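Local coordinates for iron superoxide dismutase (Trypanosoma cruzi, PDB 2GPC), which probably catalyses the dismutation of superoxide to molecular oxygen and hydrogen peroxide at a mononuclear iron centre, at residues G18-Q23 / Y167-N172; E56-E61 / A144-T149. All coordinates share one frame; numbering follows the deposited sequence.

Overall arrangement
From the N terminus, a short lead-in loop reaches residues 18-23, where helix 21-44 begins, and helices 54-60 and 63-80 complete the alpha-hairpin region. Contact 1 closes a loop of 143 residues by bringing that helix start to helix 167-170, just beyond the last two metal ligands. Nested inside it, contact 2 joins helix 54-60 to residues 144-149, in the connection between strands 135-142 and 153-160. Both contacts therefore tie the N-terminal helical region to the mixed helix-and-strand C-terminal region. Contacts 1 and 2 lie on opposite sides of the chain's centre; the centres of contacts 1 and 2 are about 28 Å apart, and the nearest atoms of contacts 1 and 2 about 17 Å apart.

Contact 1: residues G18-Q23 / Y167-N172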
loop_
_atom_site.group_PDB
_atom_site.type_symbol
_atom_site.label_atom_id
_atom_site.label_comp_id
_atom_site.label_asym_id
_atom_site.label_seq_id
_atom_site.Cartn_x
_atom_site.Cartn_y
_atom_site.Cartn_z
ATOM N N GLY A 18 13.690 3.600 -17.787
ATOM C CA GLY A 18 12.306 3.804 -17.364
ATOM C C GLY A 18 12.005 3.887 -15.867
ATOM O O GLY A 18 10.858 3.654 -15.454
ATOM N N LEU A 19 13.012 4.232 -15.069
ATOM C CA LEU A 19 12.828 4.643 -13.671
ATOM C C LEU A 19 13.590 5.934 -13.484
ATOM O O LEU A 19 14.817 5.931 -13.440
ATOM C CB LEU A 19 13.362 3.592 -12.691
ATOM C CG LEU A 19 12.445 2.431 -12.318
ATOM C CD1 LEU A 19 13.148 1.583 -11.245
ATOM C CD2 LEU A 19 11.087 2.892 -11.837
ATOM N N SER A 20 12.851 7.034 -13.384
ATOM C CA SER A 20 13.399 8.384 -13.516
ATOM C C SER A 20 14.196 8.801 -12.294
ATOM O O SER A 20 14.034 8.238 -11.215
ATOM C CB SER A 20 12.274 9.407 -13.734
ATOM O OG SER A 20 11.413 9.455 -12.607
ATOM N N LYS A 21 15.078 9.780 -12.485
ATOM C CA LYS A 21 15.777 10.397 -11.363
ATOM C C LYS A 21 14.813 10.785 -10.245
ATOM O O LYS A 21 15.096 10.546 -9.070
ATOM C CB LYS A 21 16.583 11.618 -11.808
ATOM C CG LYS A 21 17.543 12.129 -10.744
ATOM C CD LYS A 21 18.415 13.270 -11.264
ATOM C CE LYS A 21 19.528 13.608 -10.287
ATOM N NZ LYS A 21 20.184 14.904 -10.611
ATOM N N GLN A 22 13.671 11.367 -10.607
ATOM C CA GLN A 22 12.715 11.838 -9.612
ATOM C C GLN A 22 12.049 10.672 -8.860
ATOM O O GLN A 22 11.962 10.715 -7.640
ATOM C CB GLN A 22 11.692 12.794 -10.253
ATOM C CG GLN A 22 10.551 13.243 -9.354
ATOM C CD GLN A 22 10.975 14.178 -8.226
ATOM O OE1 GLN A 22 12.162 14.491 -8.056
ATOM N NE2 GLN A 22 9.995 14.645 -7.468
ATOM N N GLN A 23 11.625 9.629 -9.577
ATOM C CA GLN A 23 11.030 8.439 -8.952
ATOM C C GLN A 23 12.012 7.781 -7.989
ATOM O O GLN A 23 11.647 7.382 -6.879
ATOM C CB GLN A 23 10.598 7.432 -10.027
ATOM C CG GLN A 23 10.098 6.091 -9.527
ATOM C CD GLN A 23 8.784 6.189 -8.785
ATOM O OE1 GLN A 23 7.725 6.142 -9.396
ATOM N NE2 GLN A 23 8.850 6.329 -7.465
ATOM N N TYR A 167 4.550 5.011 -8.578
ATOM C CA TYR A 167 3.432 5.907 -8.881
ATOM C C TYR A 167 3.877 7.183 -9.601
ATOM O O TYR A 167 3.139 7.742 -10.412
ATOM C CB TYR A 167 2.619 6.261 -7.632
ATOM C CG TYR A 167 1.145 6.311 -7.962
ATOM C CD1 TYR A 167 0.393 5.142 -8.029
ATOM C CD2 TYR A 167 0.528 7.514 -8.286
ATOM C CE1 TYR A 167 -0.941 5.166 -8.363
ATOM C CE2 TYR A 167 -0.816 7.555 -8.628
ATOM C CZ TYR A 167 -1.545 6.374 -8.672
ATOM O OH TYR A 167 -2.869 6.385 -9.009
ATOM N N VAL A 168 5.091 7.632 -9.305
ATOM C CA VAL A 168 5.632 8.839 -9.913
ATOM C C VAL A 168 5.747 8.684 -11.428
ATOM O O VAL A 168 5.332 9.571 -12.185
ATOM C CB VAL A 168 6.998 9.206 -9.281
ATOM C CG1 VAL A 168 7.595 10.443 -9.930
ATOM C CG2 VAL A 168 6.847 9.371 -7.774
ATOM N N ASP A 169 6.264 7.542 -11.879
ATOM C CA ASP A 169 6.505 7.336 -13.309
ATOM C C ASP A 169 5.340 6.648 -14.025
ATOM O O ASP A 169 5.117 6.893 -15.214
ATOM C CB ASP A 169 7.742 6.467 -13.520
ATOM C CG ASP A 169 9.035 7.213 -13.347
ATOM O OD1 ASP A 169 9.043 8.421 -12.988
ATOM O OD2 ASP A 169 10.121 6.648 -13.570
ATOM N N TYR A 170 4.630 5.780 -13.309
ATOM C CA TYR A 170 3.686 4.845 -13.918
ATOM C C TYR A 170 2.246 5.054 -13.454
ATOM O O TYR A 170 1.333 4.459 -14.011
ATOM C CB TYR A 170 4.139 3.397 -13.645
ATOM C CG TYR A 170 5.405 3.082 -14.386
ATOM C CD1 TYR A 170 5.361 2.575 -15.688
ATOM C CD2 TYR A 170 6.645 3.358 -13.825
ATOM C CE1 TYR A 170 6.523 2.327 -16.394
ATOM C CE2 TYR A 170 7.815 3.116 -14.526
ATOM C CZ TYR A 170 7.741 2.601 -15.813
ATOM O OH TYR A 170 8.888 2.373 -16.524
ATOM N N LYS A 171 2.057 5.920 -12.462
ATOM C CA LYS A 171 0.769 6.080 -11.790
ATOM C C LYS A 171 0.215 4.693 -11.432
ATOM O O LYS A 171 0.914 3.896 -10.828
ATOM C CB LYS A 171 -0.188 6.931 -12.648
ATOM C CG LYS A 171 0.282 8.382 -12.858
ATOM C CD LYS A 171 0.361 8.765 -14.331
ATOM C CE LYS A 171 0.844 10.209 -14.524
ATOM N NZ LYS A 171 1.811 10.294 -15.662
ATOM N N ASN A 172 -1.028 4.399 -11.803
ATOM C CA ASN A 172 -1.683 3.123 -11.462
ATOM C C ASN A 172 -1.177 1.897 -12.224
ATOM O O ASN A 172 -1.544 0.772 -11.886
ATOM C CB ASN A 172 -3.182 3.227 -11.740
ATOM C CG ASN A 172 -3.474 3.470 -13.210
ATOM O OD1 ASN A 172 -3.876 2.559 -13.955
ATOM N ND2 ASN A 172 -3.251 4.693 -13.640
#
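The Tyr170 ring meets residues 18-23 along its edge, where the carbonyl oxygen of Gly18 and the CD2 methyl of Leu19 lie near the ring plane. The carboxylate of Asp169 presents both oxygens to Ser20, which is the N-cap of helix 21-44, and so joins the helix start in the alpha-hairpin region to helix 167-170 of the C-terminal region, in the iron superoxide dismutase fold. Asp169 OD2 takes Ser20 N at 2.8 Å, while OD1 takes the hydroxyl OG at 2.6 Å; each oxygen uses its syn lone pair, giving a two-pronged grip that should fix the carboxylate's rotation. With chi1 at 63°, Ser20 holds OG between its backbone N and carbonyl carbon, from where it donates to Asp169 and also accepts Gln23 N at 3.0 Å as the helix cap. The bond to the aspartate would probably strengthen OG as an acceptor.

Gln23 brings a second flat group across the contact, its amide plane turned 67° from that of the carboxylate. Its CG is anti to the backbone N (chi1 174°), and a bend at chi2 directs OE1 to Asp169 N, which donates at 3.2 Å, tilted from the carbonyl plane. The CB of Val168 packs 3.2 Å from the same OE1, and NE2 makes a weak hydrogen bond to the backbone oxygen of the iron ligand His164, linking this junction to the metal site. Tyr167 lies on the far side of the short helix, and its hydroxyl is hydrogen-bonded to His31 of the second subunit. Back at the loop, Gly18 has backbone angles suited to glycine, and Tyr170 OH donates to its carbonyl oxygen at 2.6 Å.

Contact 2: residues E56-E61 / A144-T149; sequences EIIRTE and AGCPLT
The CG2 methyl of Ile58 meets Leu148 CB at 3.9 Å and Cys146 SG at 4.0 Å, forming the apolar centre of this contact through a single branch of the isoleucine. That branch is anti to the backbone N, and it touches the base of the leucine side chain, while the CB and SG of Cys146 lie side by side against it. Closely packed too is the CG2 methyl of Thr149, 3.7 Å from the carbonyl oxygen of Ile58. The contact is modest, burying 213 Å² in all, and no hydrogen bond crosses it.

Toward solvent the fit becomes looser. The exposed Arg59 passes with only its CG near the other segment, 4.2 Å from Leu148 O. The arginine's charged end turns to its own helix instead: Glu56 CA lies against one face of the guanidinium, offset toward its rim, and NH1 makes a long, weak ion pair with Glu55. Helix 63-80 runs alongside both segments, Phe73 touching Ile58, Asn74 touching Cys146 and Phe66 touching Thr149. The contact thus sets helix 54-60 against the connection between strands 135-142 and 153-160, with helix 63-80 packed against both.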
loop_
_atom_site.group_PDB
_atom_site.type_symbol
_atom_site.label_atom_id
_atom_site.label_comp_id
_atom_site.label_asym_id
_atom_site.label_seq_id
_atom_site.Cartn_x
_atom_site.Cartn_y
_atom_site.Cartn_z
ATOM N N GLU A 56 19.602 -8.896 12.587
ATOM C CA GLU A 56 19.291 -9.402 13.919
ATOM C C GLU A 56 17.909 -8.909 14.336
ATOM O O GLU A 56 17.123 -9.651 14.915
ATOM C CB GLU A 56 20.365 -8.965 14.934
ATOM C CG GLU A 56 21.485 -9.987 15.122
ATOM C CD GLU A 56 22.865 -9.390 15.375
ATOM O OE1 GLU A 56 22.988 -8.298 15.980
ATOM O OE2 GLU A 56 23.852 -10.049 14.982
ATOM N N ILE A 57 17.624 -7.642 14.033
ATOM C CA ILE A 57 16.329 -7.052 14.334
ATOM C C ILE A 57 15.195 -7.754 13.564
ATOM O O ILE A 57 14.119 -8.014 14.119
ATOM C CB ILE A 57 16.321 -5.526 14.017
ATOM C CG1 ILE A 57 17.232 -4.753 14.975
ATOM C CG2 ILE A 57 14.907 -4.984 14.109
ATOM C CD1 ILE A 57 17.505 -3.314 14.549
ATOM N N ILE A 58 15.419 -8.030 12.289
ATOM C CA ILE A 58 14.407 -8.678 11.461
ATOM C C ILE A 58 14.061 -10.076 12.028
ATOM O O ILE A 58 12.904 -10.499 12.015
ATOM C CB ILE A 58 14.892 -8.756 9.986
ATOM C CG1 ILE A 58 14.960 -7.353 9.368
ATOM C CG2 ILE A 58 13.959 -9.623 9.139
ATOM C CD1 ILE A 58 15.810 -7.242 8.128
ATOM N N ARG A 59 15.072 -10.764 12.545
ATOM C CA ARG A 59 14.919 -12.138 13.027
ATOM C C ARG A 59 14.294 -12.243 14.421
ATOM O O ARG A 59 13.657 -13.251 14.731
ATOM C CB ARG A 59 16.280 -12.841 13.024
ATOM C CG ARG A 59 16.810 -13.123 11.631
ATOM C CD ARG A 59 17.984 -14.097 11.582
ATOM N NE ARG A 59 19.101 -13.669 12.431
ATOM C CZ ARG A 59 20.236 -13.113 11.994
ATOM N NH1 ARG A 59 20.452 -12.911 10.697
ATOM N NH2 ARG A 59 21.167 -12.761 12.880
ATOM N N THR A 60 14.458 -11.207 15.248
ATOM C CA THR A 60 14.117 -11.288 16.679
ATOM C C THR A 60 13.067 -10.298 17.176
ATOM O O THR A 60 12.581 -10.439 18.299
ATOM C CB THR A 60 15.386 -11.101 17.540
ATOM O OG1 THR A 60 15.908 -9.773 17.379
ATOM C CG2 THR A 60 16.522 -12.022 17.084
ATOM N N GLU A 61 12.725 -9.290 16.379
ATOM C CA GLU A 61 11.765 -8.279 16.814
ATOM C C GLU A 61 10.499 -8.332 15.956
ATOM O O GLU A 61 10.475 -8.967 14.900
ATOM C CB GLU A 61 12.377 -6.873 16.751
ATOM C CG GLU A 61 13.666 -6.665 17.551
ATOM C CD GLU A 61 13.450 -6.461 19.052
ATOM O OE1 GLU A 61 12.324 -6.112 19.494
ATOM O OE2 GLU A 61 14.426 -6.658 19.800
ATOM N N ALA A 144 5.948 -5.060 5.065
ATOM C CA ALA A 144 7.397 -5.103 5.280
ATOM C C ALA A 144 7.912 -6.529 5.411
ATOM O O ALA A 144 9.077 -6.735 5.715
ATOM C CB ALA A 144 7.779 -4.288 6.518
ATOM N N GLY A 145 7.040 -7.509 5.165
ATOM C CA GLY A 145 7.407 -8.906 5.165
ATOM C C GLY A 145 8.749 -9.123 4.489
ATOM O O GLY A 145 9.041 -8.558 3.425
ATOM N N CYS A 146 9.562 -9.952 5.126
ATOM C CA CYS A 146 10.930 -10.189 4.709
ATOM C C CYS A 146 11.234 -11.694 4.760
ATOM O O CYS A 146 10.954 -12.330 5.766
ATOM C CB CYS A 146 11.866 -9.430 5.639
ATOM S SG CYS A 146 13.606 -9.511 5.156
ATOM N N PRO A 147 11.800 -12.261 3.691
ATOM C CA PRO A 147 12.126 -13.697 3.659
ATOM C C PRO A 147 13.043 -14.142 4.793
ATOM O O PRO A 147 12.950 -15.305 5.149
ATOM C CB PRO A 147 12.833 -13.886 2.304
ATOM C CG PRO A 147 12.464 -12.700 1.498
ATOM C CD PRO A 147 12.165 -11.588 2.431
ATOM N N LEU A 148 13.873 -13.257 5.355
ATOM C CA LEU A 148 14.731 -13.615 6.497
ATOM C C LEU A 148 13.992 -14.208 7.719
ATOM O O LEU A 148 14.613 -14.886 8.536
ATOM C CB LEU A 148 15.590 -12.423 6.949
ATOM C CG LEU A 148 16.550 -11.824 5.907
ATOM C CD1 LEU A 148 17.578 -10.936 6.582
ATOM C CD2 LEU A 148 17.232 -12.881 5.054
ATOM N N THR A 149 12.689 -13.968 7.854
ATOM C CA THR A 149 11.926 -14.593 8.951
ATOM C C THR A 149 11.648 -16.077 8.691
ATOM O O THR A 149 11.207 -16.787 9.588
ATOM C CB THR A 149 10.585 -13.855 9.236
ATOM O OG1 THR A 149 9.766 -13.829 8.059
ATOM C CG2 THR A 149 10.820 -12.386 9.586
#